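Local structure of 5,10-methylenetetrahydromethanopterin reductase (1EZW) at residues E9-D14 / Y40-Y45; E27-E32 / A335-G340; I65-T70 / A101-M106; D305-K310 / Q341-H346. The protein catalyses the reversible reduction of methylene-tetrahydromethanopterin to methyl-tetrahydromethanopterin with reduced coenzyme F420, a step in methanogenesis from carbon dioxide. One frame throughout, in Å; residues are numbered along the deposited sequence. Where two conformers were deposited one is given.

Contact 1 (E9-D14 / Y40-Y45); sequences ELLPDD and YNNYSY
Tyr43 and Pro12 supply the hydrogen bond that ties these two loops together: Tyr43 N donates to Pro12 O at 3.1 Å, with an N-H...O angle of 158°. Pro12 O also lies at the edge of the Tyr43 ring, near its plane, 3.4 Å from Tyr43 CD1. Asp14 O is likewise 3.4 Å from Tyr43 CD1, approaching obliquely, so CD1 has two backbone oxygens close by. The tyrosine hydroxyl reaches instead to Arg164 O of the second subunit.

Pro12 is the centre of an inverse gamma turn, closed by a weak bond from Asp13 N to Leu11 O. The turn follows strand 5-10, and the facing loop follows the adjacent strand 33-36, both at the C-terminal end of the strands of this TIM barrel, where enzymes of this fold place their active sites.

Van der Waals packing centres on Asn42. Its CB lies 3.8 Å from Pro12 CG, the two side chains crossing at about a right angle. With CG beside its own backbone N (chi1 -67°), the amide splits between neighbours: ND2 rests 3.5 Å from Leu11 CD1, while OD1, buried and without a polar partner, sits 3.3 Å from Asp13 CB.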
loop_
_atom_site.group_PDB
_atom_site.type_symbol
_atom_site.label_atom_id
_atom_site.label_comp_id
_atom_site.label_asym_id
_atom_site.label_seq_id
_atom_site.Cartn_x
_atom_site.Cartn_y
_atom_site.Cartn_z
ATOM N N GLU A 9 -18.359 0.255 11.687
ATOM C CA GLU A 9 -17.923 1.600 12.068
ATOM C C GLU A 9 -16.838 1.410 13.094
ATOM O O GLU A 9 -17.031 0.757 14.115
ATOM C CB GLU A 9 -19.116 2.416 12.622
ATOM C CG GLU A 9 -18.745 3.719 13.309
ATOM C CD GLU A 9 -18.558 3.533 14.793
ATOM O OE1 GLU A 9 -19.520 3.081 15.478
ATOM O OE2 GLU A 9 -17.453 3.823 15.290
ATOM N N LEU A 10 -15.667 1.986 12.807
ATOM C CA LEU A 10 -14.519 1.862 13.697
ATOM C C LEU A 10 -14.027 3.244 14.095
ATOM O O LEU A 10 -13.945 4.158 13.254
ATOM C CB LEU A 10 -13.390 1.094 12.995
ATOM C CG LEU A 10 -13.676 -0.397 12.732
ATOM C CD1 LEU A 10 -12.652 -1.007 11.805
ATOM C CD2 LEU A 10 -13.706 -1.148 14.047
ATOM N N LEU A 11 -13.771 3.406 15.398
ATOM C CA LEU A 11 -13.224 4.654 15.923
ATOM C C LEU A 11 -11.723 4.465 15.635
ATOM O O LEU A 11 -11.135 3.445 15.974
ATOM C CB LEU A 11 -13.400 4.742 17.441
ATOM C CG LEU A 11 -12.971 6.082 18.035
ATOM C CD1 LEU A 11 -14.059 7.113 17.706
ATOM C CD2 LEU A 11 -12.788 5.978 19.557
ATOM N N PRO A 12 -11.103 5.445 14.990
ATOM C CA PRO A 12 -9.691 5.229 14.721
ATOM C C PRO A 12 -8.751 5.643 15.851
ATOM O O PRO A 12 -7.866 6.471 15.637
ATOM C CB PRO A 12 -9.498 6.039 13.454
ATOM C CG PRO A 12 -10.347 7.275 13.773
ATOM C CD PRO A 12 -11.591 6.695 14.343
ATOM N N ASP A 13 -8.942 5.104 17.046
ATOM C CA ASP A 13 -8.011 5.453 18.112
ATOM C C ASP A 13 -6.875 4.409 18.153
ATOM O O ASP A 13 -5.765 4.671 18.661
ATOM C CB ASP A 13 -8.728 5.545 19.479
ATOM C CG ASP A 13 -9.521 4.297 19.844
ATOM O OD1 ASP A 13 -9.781 4.168 21.065
ATOM O OD2 ASP A 13 -9.920 3.455 18.994
ATOM N N ASP A 14 -7.138 3.256 17.568
ATOM C CA ASP A 14 -6.175 2.142 17.579
ATOM C C ASP A 14 -5.185 2.364 16.450
ATOM O O ASP A 14 -5.325 3.304 15.657
ATOM C CB ASP A 14 -6.912 0.833 17.325
ATOM C CG ASP A 14 -6.216 -0.391 17.964
ATOM O OD1 ASP A 14 -5.000 -0.375 18.244
ATOM O OD2 ASP A 14 -6.923 -1.407 18.158
ATOM N N TYR A 40 -10.796 15.017 15.997
ATOM C CA TYR A 40 -9.407 15.475 16.002
ATOM C C TYR A 40 -8.520 14.688 16.962
ATOM O O TYR A 40 -7.300 14.592 16.756
ATOM C CB TYR A 40 -9.346 16.982 16.377
ATOM C CG TYR A 40 -9.425 17.164 17.876
ATOM C CD1 TYR A 40 -8.264 17.088 18.659
ATOM C CD2 TYR A 40 -10.678 17.142 18.531
ATOM C CE1 TYR A 40 -8.324 16.945 20.045
ATOM C CE2 TYR A 40 -10.748 17.001 19.935
ATOM C CZ TYR A 40 -9.584 16.887 20.673
ATOM O OH TYR A 40 -9.650 16.605 22.026
ATOM N N ASN A 41 -9.111 14.115 18.020
ATOM C CA ASN A 41 -8.271 13.435 18.996
ATOM C C ASN A 41 -7.756 12.083 18.547
ATOM O O ASN A 41 -6.855 11.526 19.149
ATOM C CB ASN A 41 -9.007 13.276 20.347
ATOM C CG ASN A 41 -10.372 12.645 20.202
ATOM O OD1 ASN A 41 -11.208 13.123 19.458
ATOM N ND2 ASN A 41 -10.610 11.584 20.945
ATOM N N ASN A 42 -8.325 11.565 17.472
ATOM C CA ASN A 42 -7.925 10.245 16.979
ATOM C C ASN A 42 -7.144 10.408 15.697
ATOM O O ASN A 42 -6.879 11.541 15.284
ATOM C CB ASN A 42 -9.179 9.416 16.734
ATOM C CG ASN A 42 -9.889 9.093 18.046
ATOM O OD1 ASN A 42 -9.235 8.759 19.018
ATOM N ND2 ASN A 42 -11.202 9.175 18.063
ATOM N N TYR A 43 -6.759 9.290 15.074
ATOM C CA TYR A 43 -6.030 9.406 13.807
ATOM C C TYR A 43 -7.022 9.977 12.770
ATOM O O TYR A 43 -8.241 9.807 12.858
ATOM C CB TYR A 43 -5.459 8.049 13.392
ATOM C CG TYR A 43 -4.324 7.606 14.268
ATOM C CD1 TYR A 43 -4.513 6.626 15.250
ATOM C CD2 TYR A 43 -3.046 8.186 14.112
ATOM C CE1 TYR A 43 -3.440 6.215 16.078
ATOM C CE2 TYR A 43 -1.981 7.797 14.907
ATOM C CZ TYR A 43 -2.185 6.813 15.889
ATOM O OH TYR A 43 -1.119 6.441 16.669
ATOM N N SER A 44 -6.498 10.687 11.788
ATOM C CA SER A 44 -7.360 11.377 10.844
ATOM C C SER A 44 -8.020 10.427 9.897
ATOM O O SER A 44 -7.428 9.440 9.475
ATOM C CB SER A 44 -6.566 12.433 10.084
ATOM O OG SER A 44 -5.634 11.840 9.199
ATOM N N TYR A 45 -9.267 10.738 9.565
ATOM C CA TYR A 45 -10.034 9.843 8.707
ATOM C C TYR A 45 -9.393 9.707 7.337
ATOM O O TYR A 45 -9.437 8.614 6.767
ATOM C CB TYR A 45 -11.525 10.258 8.609
ATOM C CG TYR A 45 -11.881 11.389 7.645
ATOM C CD1 TYR A 45 -11.894 11.198 6.242
ATOM C CD2 TYR A 45 -12.219 12.633 8.140
ATOM C CE1 TYR A 45 -12.235 12.198 5.389
ATOM C CE2 TYR A 45 -12.578 13.677 7.277
ATOM C CZ TYR A 45 -12.585 13.451 5.916
ATOM O OH TYR A 45 -12.945 14.432 5.061
#

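Contact 2 (E27-E32 / A335-G340); sequences EDNGFE and AIELVG
Asn29 and Phe31 face the helix segment 335-340 side by side, one with an amide and the other with the far end of a ring. The Asn29 side chain crosses that of Glu337 obliquely, amide and carboxylate planes 59° apart. Its OD1 lies 3.5 Å from Glu337 CA, and its ND2 3.8 Å from Glu337 CG. A water completes the link, accepting from Asn29 ND2 at 2.9 Å and donating to Glu337 OE2 at 2.7 Å. Both groups have a second hold: ND2 bonds to Val25 O, and OE2 forms a salt bridge with Lys15 of the fourth subunit.

Phe31 brings the end of its ring up to the helix. CZ touches Val339 CG1 at 3.6 Å, with the side chains roughly perpendicular, and CE1 meets Ile336 CG2 at 3.8 Å; neither methyl sits squarely on a face. Val339 CG1, anti to its backbone N (chi1 172°), is the branch that reaches the ring.

Beside Asn29, Gly340 lets the backbones close in, its CA 3.3 Å from Asn29 O. A second water donates to Asn29 O and Gly340 O. Helix 16-28 ends here in a Schellman motif with Gly30, of positive phi, as its C-prime residue, and it packs on helix 332-342 where the first and last strands of the (beta/alpha)8 barrel, 5-10 and 321-324, lie side by side.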
loop_
_atom_site.group_PDB
_atom_site.type_symbol
_atom_site.label_atom_id
_atom_site.label_comp_id
_atom_site.label_asym_id
_atom_site.label_seq_id
_atom_site.Cartn_x
_atom_site.Cartn_y
_atom_site.Cartn_z
ATOM N N GLU A 27 -14.593 -6.740 4.872
ATOM C CA GLU A 27 -14.831 -6.937 3.444
ATOM C C GLU A 27 -14.856 -8.437 3.111
ATOM O O GLU A 27 -15.722 -8.906 2.367
ATOM C CB GLU A 27 -13.713 -6.307 2.612
ATOM C CG GLU A 27 -13.852 -6.548 1.118
ATOM C CD GLU A 27 -12.747 -5.826 0.353
ATOM O OE1 GLU A 27 -11.842 -6.492 -0.196
ATOM O OE2 GLU A 27 -12.801 -4.584 0.360
ATOM N N ASP A 28 -13.886 -9.181 3.641
ATOM C CA ASP A 28 -13.782 -10.605 3.335
ATOM C C ASP A 28 -15.018 -11.364 3.829
ATOM O O ASP A 28 -15.370 -12.423 3.266
ATOM C CB ASP A 28 -12.558 -11.230 4.019
ATOM C CG ASP A 28 -11.235 -10.816 3.386
ATOM O OD1 ASP A 28 -11.197 -10.197 2.316
ATOM O OD2 ASP A 28 -10.214 -11.140 4.008
ATOM N N ASN A 29 -15.669 -10.793 4.818
ATOM C CA ASN A 29 -16.865 -11.388 5.417
ATOM C C ASN A 29 -18.202 -10.863 4.920
ATOM O O ASN A 29 -19.252 -11.150 5.529
ATOM C CB ASN A 29 -16.760 -11.291 6.928
ATOM C CG ASN A 29 -15.852 -12.382 7.479
ATOM O OD1 ASN A 29 -16.320 -13.485 7.787
ATOM N ND2 ASN A 29 -14.520 -12.120 7.535
ATOM N N GLY A 30 -18.168 -10.111 3.840
ATOM C CA GLY A 30 -19.425 -9.650 3.264
ATOM C C GLY A 30 -19.959 -8.305 3.660
ATOM O O GLY A 30 -21.068 -7.946 3.239
ATOM N N PHE A 31 -19.218 -7.565 4.487
ATOM C CA PHE A 31 -19.671 -6.202 4.818
ATOM C C PHE A 31 -19.477 -5.327 3.568
ATOM O O PHE A 31 -18.477 -5.457 2.848
ATOM C CB PHE A 31 -18.847 -5.596 5.980
ATOM C CG PHE A 31 -19.172 -6.177 7.321
ATOM C CD1 PHE A 31 -18.844 -7.517 7.638
ATOM C CD2 PHE A 31 -19.775 -5.368 8.291
ATOM C CE1 PHE A 31 -19.127 -8.003 8.938
ATOM C CE2 PHE A 31 -20.059 -5.856 9.579
ATOM C CZ PHE A 31 -19.728 -7.166 9.896
ATOM N N GLU A 32 -20.419 -4.415 3.304
ATOM C CA GLU A 32 -20.335 -3.568 2.121
ATOM C C GLU A 32 -19.989 -2.106 2.404
ATOM O O GLU A 32 -19.707 -1.338 1.477
ATOM C CB GLU A 32 -21.632 -3.670 1.319
ATOM C CG GLU A 32 -21.800 -5.059 0.680
ATOM C CD GLU A 32 -23.134 -5.218 -0.035
ATOM O OE1 GLU A 32 -23.325 -4.616 -1.105
ATOM O OE2 GLU A 32 -23.998 -5.941 0.494
ATOM N N ALA A 335 -15.431 -11.458 16.087
ATOM C CA ALA A 335 -16.825 -10.966 16.036
ATOM C C ALA A 335 -17.239 -10.673 14.593
ATOM O O ALA A 335 -18.319 -11.038 14.119
ATOM C CB ALA A 335 -16.973 -9.719 16.924
ATOM N N ILE A 336 -16.362 -10.004 13.859
ATOM C CA ILE A 336 -16.665 -9.727 12.475
ATOM C C ILE A 336 -16.876 -11.019 11.692
ATOM O O ILE A 336 -17.762 -11.115 10.853
ATOM C CB ILE A 336 -15.497 -8.888 11.835
ATOM C CG1 ILE A 336 -15.480 -7.500 12.487
ATOM C CG2 ILE A 336 -15.655 -8.815 10.293
ATOM C CD1 ILE A 336 -14.187 -6.677 12.209
ATOM N N GLU A 337 -16.022 -12.011 11.950
ATOM C CA GLU A 337 -16.126 -13.287 11.256
ATOM C C GLU A 337 -17.424 -14.013 11.644
ATOM O O GLU A 337 -18.054 -14.650 10.801
ATOM C CB GLU A 337 -14.885 -14.140 11.590
ATOM C CG GLU A 337 -13.621 -13.559 10.938
ATOM C CD GLU A 337 -12.382 -14.353 11.253
ATOM O OE1 GLU A 337 -12.259 -14.834 12.413
ATOM O OE2 GLU A 337 -11.530 -14.467 10.356
ATOM N N LEU A 338 -17.805 -13.900 12.908
ATOM C CA LEU A 338 -19.040 -14.551 13.374
ATOM C C LEU A 338 -20.229 -13.884 12.655
ATOM O O LEU A 338 -21.177 -14.548 12.201
ATOM C CB LEU A 338 -19.100 -14.438 14.904
ATOM C CG LEU A 338 -20.140 -15.295 15.612
ATOM C CD1 LEU A 338 -20.057 -16.749 15.097
ATOM C CD2 LEU A 338 -19.910 -15.190 17.100
ATOM N N VAL A 339 -20.183 -12.566 12.468
ATOM C CA VAL A 339 -21.246 -11.921 11.692
ATOM C C VAL A 339 -21.239 -12.427 10.236
ATOM O O VAL A 339 -22.281 -12.756 9.672
ATOM C CB VAL A 339 -21.090 -10.354 11.692
ATOM C CG1 VAL A 339 -22.117 -9.696 10.704
ATOM C CG2 VAL A 339 -21.294 -9.823 13.069
ATOM N N GLY A 340 -20.064 -12.501 9.600
ATOM C CA GLY A 340 -20.042 -12.950 8.216
ATOM C C GLY A 340 -20.484 -14.409 8.049
ATOM O O GLY A 340 -21.134 -14.754 7.062
HETATM O O HOH W 1 -12.188 -13.766 7.831
HETATM O O HOH W 2 -21.008 -13.245 4.833
#

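Contact 3 (I65-T70 / A101-M106); sequences ITNPYT and ATFDKM
Asn67 brings its amide to the edge of the Phe103 ring, the two side chains coming from opposite directions. Asn67 CG lies in the ring plane, 3.8 Å from Phe103 CZ, with the amide and ring planes 78° apart. A chi1 of 59° sets Asn67 CG between its backbone N and carbonyl carbon, and from there the amide turns toward the helix.

The loop that carries these residues begins with a non-prolyl cis peptide before Ile65, just past strand 60-63 at the C-terminal end of the barrel, as in F420-dependent relatives of the luciferase-like family, where such a bond lies beside the deazaflavin; it probably does so here. Next, Pro68 places its CB over the centre of the Tyr69 ring, 4.1 Å above the plane, so the proline backs the tyrosine while its carbonyl oxygen is bonded by Tyr153 and Trp117.

Tyr69 then comes against Phe103 rim to rim: the planes are 85° apart, the centroids 6.0 Å apart, and neither ring lies over the other's face. The closest atoms are Tyr69 CD1 and Phe103 CE2, at 3.6 Å.

Thr70 contributes its methyl. CG2 approaches Phe103 CE1 obliquely at 4.0 Å and lies 3.8 Å from Met106 SD; Met106, bent at its last torsion, brings CE equally close. Thr70 packs on Ile75, and Met106 on His72, of the second subunit.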
loop_
_atom_site.group_PDB
_atom_site.type_symbol
_atom_site.label_atom_id
_atom_site.label_comp_id
_atom_site.label_asym_id
_atom_site.label_seq_id
_atom_site.Cartn_x
_atom_site.Cartn_y
_atom_site.Cartn_z
ATOM N N ILE A 65 -18.907 10.137 11.099
ATOM C CA ILE A 65 -19.291 11.162 10.132
ATOM C C ILE A 65 -18.439 12.404 10.273
ATOM O O ILE A 65 -17.875 12.651 11.325
ATOM C CB ILE A 65 -20.724 11.623 10.372
ATOM C CG1 ILE A 65 -20.885 11.961 11.841
ATOM C CG2 ILE A 65 -21.710 10.532 9.979
ATOM C CD1 ILE A 65 -22.300 12.552 12.189
ATOM N N THR A 66 -18.340 13.173 9.196
ATOM C CA THR A 66 -17.550 14.378 9.312
ATOM C C THR A 66 -18.516 15.535 9.494
ATOM O O THR A 66 -19.662 15.293 9.824
ATOM C CB THR A 66 -16.571 14.534 8.133
ATOM O OG1 THR A 66 -15.771 15.710 8.376
ATOM C CG2 THR A 66 -17.283 14.626 6.780
ATOM N N ASN A 67 -18.071 16.771 9.334
ATOM C CA ASN A 67 -18.984 17.904 9.602
ATOM C C ASN A 67 -18.625 19.106 8.752
ATOM O O ASN A 67 -17.568 19.155 8.128
ATOM C CB ASN A 67 -18.910 18.279 11.110
ATOM C CG ASN A 67 -17.502 18.677 11.541
ATOM O OD1 ASN A 67 -16.721 17.849 12.059
ATOM N ND2 ASN A 67 -17.149 19.926 11.297
ATOM N N PRO A 68 -19.496 20.111 8.711
ATOM C CA PRO A 68 -19.233 21.328 7.900
ATOM C C PRO A 68 -18.264 22.345 8.462
ATOM O O PRO A 68 -17.876 23.271 7.744
ATOM C CB PRO A 68 -20.617 22.013 7.840
ATOM C CG PRO A 68 -21.604 20.907 8.252
ATOM C CD PRO A 68 -20.853 20.144 9.303
ATOM N N TYR A 69 -17.877 22.177 9.722
ATOM C CA TYR A 69 -17.152 23.216 10.440
ATOM C C TYR A 69 -15.662 23.178 10.613
ATOM O O TYR A 69 -15.005 24.211 10.538
ATOM C CB TYR A 69 -17.748 23.345 11.853
ATOM C CG TYR A 69 -19.269 23.456 11.837
ATOM C CD1 TYR A 69 -20.061 22.376 12.246
ATOM C CD2 TYR A 69 -19.906 24.588 11.300
ATOM C CE1 TYR A 69 -21.442 22.407 12.126
ATOM C CE2 TYR A 69 -21.333 24.624 11.169
ATOM C CZ TYR A 69 -22.078 23.519 11.589
ATOM O OH TYR A 69 -23.479 23.505 11.486
ATOM N N THR A 70 -15.121 21.999 10.900
ATOM C CA THR A 70 -13.698 21.947 11.197
ATOM C C THR A 70 -12.798 22.013 9.970
ATOM O O THR A 70 -11.578 22.103 10.124
ATOM C CB THR A 70 -13.359 20.694 11.994
ATOM O OG1 THR A 70 -13.634 19.562 11.156
ATOM C CG2 THR A 70 -14.208 20.624 13.342
ATOM N N ALA A 101 -19.335 16.658 22.632
ATOM C CA ALA A 101 -18.145 16.313 23.405
ATOM C C ALA A 101 -16.889 16.756 22.682
ATOM O O ALA A 101 -15.987 17.350 23.284
ATOM C CB ALA A 101 -18.110 14.800 23.690
ATOM N N THR A 102 -16.851 16.495 21.381
ATOM C CA THR A 102 -15.659 16.867 20.611
ATOM C C THR A 102 -15.549 18.369 20.366
ATOM O O THR A 102 -14.464 18.940 20.535
ATOM C CB THR A 102 -15.608 16.100 19.265
ATOM O OG1 THR A 102 -15.762 14.697 19.528
ATOM C CG2 THR A 102 -14.228 16.312 18.582
ATOM N N PHE A 103 -16.646 19.020 19.981
ATOM C CA PHE A 103 -16.591 20.466 19.761
ATOM C C PHE A 103 -16.236 21.222 21.041
ATOM O O PHE A 103 -15.440 22.162 21.004
ATOM C CB PHE A 103 -17.897 20.961 19.131
ATOM C CG PHE A 103 -17.923 20.840 17.630
ATOM C CD1 PHE A 103 -17.272 19.779 16.972
ATOM C CD2 PHE A 103 -18.618 21.767 16.865
ATOM C CE1 PHE A 103 -17.327 19.655 15.582
ATOM C CE2 PHE A 103 -18.674 21.655 15.475
ATOM C CZ PHE A 103 -18.029 20.597 14.829
ATOM N N ASP A 104 -16.756 20.788 22.199
ATOM C CA ASP A 104 -16.361 21.487 23.427
ATOM C C ASP A 104 -14.834 21.418 23.626
ATOM O O ASP A 104 -14.181 22.425 23.987
ATOM C CB ASP A 104 -17.070 20.890 24.663
ATOM C CG ASP A 104 -18.555 21.248 24.721
ATOM O OD1 ASP A 104 -18.977 22.198 24.041
ATOM O OD2 ASP A 104 -19.302 20.578 25.479
ATOM N N LYS A 105 -14.265 20.240 23.370
ATOM C CA LYS A 105 -12.829 20.066 23.534
ATOM C C LYS A 105 -12.090 20.977 22.560
ATOM O O LYS A 105 -11.090 21.557 22.924
ATOM C CB LYS A 105 -12.402 18.611 23.268
ATOM C CG LYS A 105 -12.818 17.601 24.354
ATOM C CD LYS A 105 -12.519 16.197 23.830
ATOM C CE LYS A 105 -12.998 15.080 24.751
ATOM N NZ LYS A 105 -12.834 13.785 23.991
ATOM N N MET A 106 -12.585 21.088 21.329
ATOM C CA MET A 106 -11.913 21.916 20.323
ATOM C C MET A 106 -12.036 23.405 20.582
ATOM O O MET A 106 -11.201 24.170 20.111
ATOM C CB MET A 106 -12.473 21.628 18.933
ATOM C CG MET A 106 -12.274 20.193 18.495
ATOM S SD MET A 106 -12.831 19.897 16.815
ATOM C CE MET A 106 -11.362 20.562 15.889
#

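Contact 4 (D305-K310 / Q341-H346); sequences DTVVDK and QEVIPH. Unlike the reference sequence in segment 341-346: Ile344 (reference Leu).
Val343 O accepts a hydrogen bond from His346 N at 3.0 Å, holding the chain in a turn just beyond helix 332-342, and both residues of that turn press on Val308. The imidazole is also set against Glu342 O, which lies in the ring plane at its edge, 3.0 Å from His346 CD2.

With CG1 anti to the backbone N (chi1 165°), Val308 CG2 is left beside that N, opposite the carbonyl carbon, and turns into the bend, met by His346 CD2 and by Glu342 O, each at 3.7 Å. The histidine side chain crosses the valine at about a right angle, its ring oblique to the methyl. Val343 supplies the floor: its CA is 3.9 Å from Val308 CG2, and its CG1 also touches that methyl.

One residue earlier on the helix, Val307 CG1 meets Val343 CG2 at 4.0 Å, the side chains again nearly perpendicular. Val307 and Val343 both go on to pack on Ile234 of strand 232-234, and Val343 reaches Phe6 of strand 5-10. The valines thus join the outer helix 304-316 to the tail of helix 332-342.

Asp305 OD1 and Glu342 OE2 lie 6.4 Å apart, so any repulsion between them is probably modest. Since the touching groups are chiefly methyls, with one carbonyl oxygen and one ring carbon, the two segments are held to each other by dispersion and by burial of valine surface.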
loop_
_atom_site.group_PDB
_atom_site.type_symbol
_atom_site.label_atom_id
_atom_site.label_comp_id
_atom_site.label_asym_id
_atom_site.label_seq_id
_atom_site.Cartn_x
_atom_site.Cartn_y
_atom_site.Cartn_z
ATOM N N ASP A 305 -27.864 -16.374 17.162
ATOM C CA ASP A 305 -29.312 -16.492 17.073
ATOM C C ASP A 305 -30.064 -15.267 17.561
ATOM O O ASP A 305 -31.005 -14.813 16.911
ATOM C CB ASP A 305 -29.778 -17.721 17.831
ATOM C CG ASP A 305 -30.275 -18.749 16.901
ATOM O OD1 ASP A 305 -29.433 -19.291 16.140
ATOM O OD2 ASP A 305 -31.512 -18.972 16.891
ATOM N N THR A 306 -29.636 -14.743 18.691
ATOM C CA THR A 306 -30.215 -13.557 19.295
ATOM C C THR A 306 -30.016 -12.359 18.386
ATOM O O THR A 306 -30.928 -11.554 18.173
ATOM C CB THR A 306 -29.558 -13.296 20.635
ATOM O OG1 THR A 306 -29.859 -14.401 21.499
ATOM C CG2 THR A 306 -30.076 -12.035 21.288
ATOM N N VAL A 307 -28.801 -12.241 17.863
ATOM C CA VAL A 307 -28.505 -11.119 16.972
ATOM C C VAL A 307 -29.344 -11.149 15.715
ATOM O O VAL A 307 -29.841 -10.106 15.280
ATOM C CB VAL A 307 -26.982 -11.099 16.604
ATOM C CG1 VAL A 307 -26.708 -10.130 15.441
ATOM C CG2 VAL A 307 -26.225 -10.677 17.815
ATOM N N VAL A 308 -29.485 -12.326 15.116
ATOM C CA VAL A 308 -30.278 -12.445 13.922
ATOM C C VAL A 308 -31.720 -12.024 14.233
ATOM O O VAL A 308 -32.331 -11.291 13.461
ATOM C CB VAL A 308 -30.225 -13.893 13.361
ATOM C CG1 VAL A 308 -31.332 -14.121 12.328
ATOM C CG2 VAL A 308 -28.850 -14.103 12.673
ATOM N N ASP A 309 -32.255 -12.491 15.364
ATOM C CA ASP A 309 -33.630 -12.122 15.748
ATOM C C ASP A 309 -33.800 -10.612 15.898
ATOM O O ASP A 309 -34.818 -10.044 15.462
ATOM C CB ASP A 309 -34.007 -12.794 17.062
ATOM C CG ASP A 309 -34.271 -14.283 16.912
ATOM O OD1 ASP A 309 -34.286 -14.969 17.957
ATOM O OD2 ASP A 309 -34.484 -14.763 15.771
ATOM N N LYS A 310 -32.820 -9.962 16.526
ATOM C CA LYS A 310 -32.861 -8.521 16.707
ATOM C C LYS A 310 -32.762 -7.780 15.377
ATOM O O LYS A 310 -33.485 -6.814 15.144
ATOM C CB LYS A 310 -31.768 -8.076 17.679
ATOM C CG LYS A 310 -32.059 -8.535 19.112
ATOM C CD LYS A 310 -30.896 -8.221 20.050
ATOM C CE LYS A 310 -31.171 -8.659 21.494
ATOM N NZ LYS A 310 -32.176 -7.753 22.123
ATOM N N GLN A 341 -20.146 -15.248 9.019
ATOM C CA GLN A 341 -20.489 -16.682 8.949
ATOM C C GLN A 341 -21.869 -17.070 9.446
ATOM O O GLN A 341 -22.469 -17.985 8.871
ATOM C CB GLN A 341 -19.480 -17.502 9.750
ATOM C CG GLN A 341 -18.093 -17.608 9.116
ATOM C CD GLN A 341 -18.116 -18.416 7.827
ATOM O OE1 GLN A 341 -17.923 -17.884 6.731
ATOM N NE2 GLN A 341 -18.380 -19.712 7.953
ATOM N N GLU A 342 -22.370 -16.409 10.490
ATOM C CA GLU A 342 -23.659 -16.834 11.059
ATOM C C GLU A 342 -24.774 -15.796 11.124
ATOM O O GLU A 342 -25.863 -16.076 11.705
ATOM C CB GLU A 342 -23.431 -17.401 12.460
ATOM C CG GLU A 342 -22.324 -18.469 12.503
ATOM C CD GLU A 342 -22.290 -19.245 13.804
ATOM O OE1 GLU A 342 -21.297 -19.984 14.023
ATOM O OE2 GLU A 342 -23.253 -19.138 14.607
ATOM N N VAL A 343 -24.523 -14.597 10.591
ATOM C CA VAL A 343 -25.556 -13.575 10.605
ATOM C C VAL A 343 -25.898 -13.143 9.188
ATOM O O VAL A 343 -27.046 -13.285 8.746
ATOM C CB VAL A 343 -25.132 -12.332 11.444
ATOM C CG1 VAL A 343 -26.207 -11.242 11.340
ATOM C CG2 VAL A 343 -24.926 -12.727 12.915
ATOM N N ILE A 344 -24.912 -12.599 8.460
ATOM C CA ILE A 344 -25.175 -12.125 7.107
ATOM C C ILE A 344 -25.848 -13.137 6.161
ATOM O O ILE A 344 -26.749 -12.765 5.424
ATOM C CB ILE A 344 -23.863 -11.556 6.470
ATOM C CG1 ILE A 344 -23.473 -10.293 7.262
ATOM C CG2 ILE A 344 -24.061 -11.234 4.973
ATOM C CD1 ILE A 344 -22.153 -9.624 6.801
ATOM N N PRO A 345 -25.417 -14.418 6.171
ATOM C CA PRO A 345 -26.046 -15.412 5.283
ATOM C C PRO A 345 -27.577 -15.551 5.473
ATOM O O PRO A 345 -28.294 -15.984 4.553
ATOM C CB PRO A 345 -25.292 -16.697 5.639
ATOM C CG PRO A 345 -23.897 -16.156 6.011
ATOM C CD PRO A 345 -24.334 -15.048 6.948
ATOM N N HIS A 346 -28.072 -15.184 6.653
ATOM C CA HIS A 346 -29.507 -15.258 6.947
ATOM C C HIS A 346 -30.257 -14.112 6.306
ATOM O O HIS A 346 -31.486 -14.110 6.282
ATOM C CB HIS A 346 -29.769 -15.213 8.451
ATOM C CG HIS A 346 -29.326 -16.441 9.178
ATOM N ND1 HIS A 346 -29.952 -17.662 9.027
ATOM C CD2 HIS A 346 -28.299 -16.649 10.033
ATOM C CE1 HIS A 346 -29.329 -18.567 9.762
ATOM N NE2 HIS A 346 -28.320 -17.978 10.381
#

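From the N terminus, contact 1 closes the first loop, running from the end of strand 5-10 through helix 16-28 and strand 33-36. Contact 2 starts within that loop, at 27-32, and closes only at 335-340, so the two cross; it joins the beginning of the barrel to its last helix. Contact 3 follows contact 1 in series and falls wholly within the long span of contact 2. Contact 4 opens at 305-310 and crosses contact 2, sharing helix 332-342. Tyr40 packs on Met106, linking contacts 1 and 3 beside the second subunit, while a probable hydrogen bond from Ile344 N to Val339 O joins contacts 2 and 4 across the barrel from contact 3.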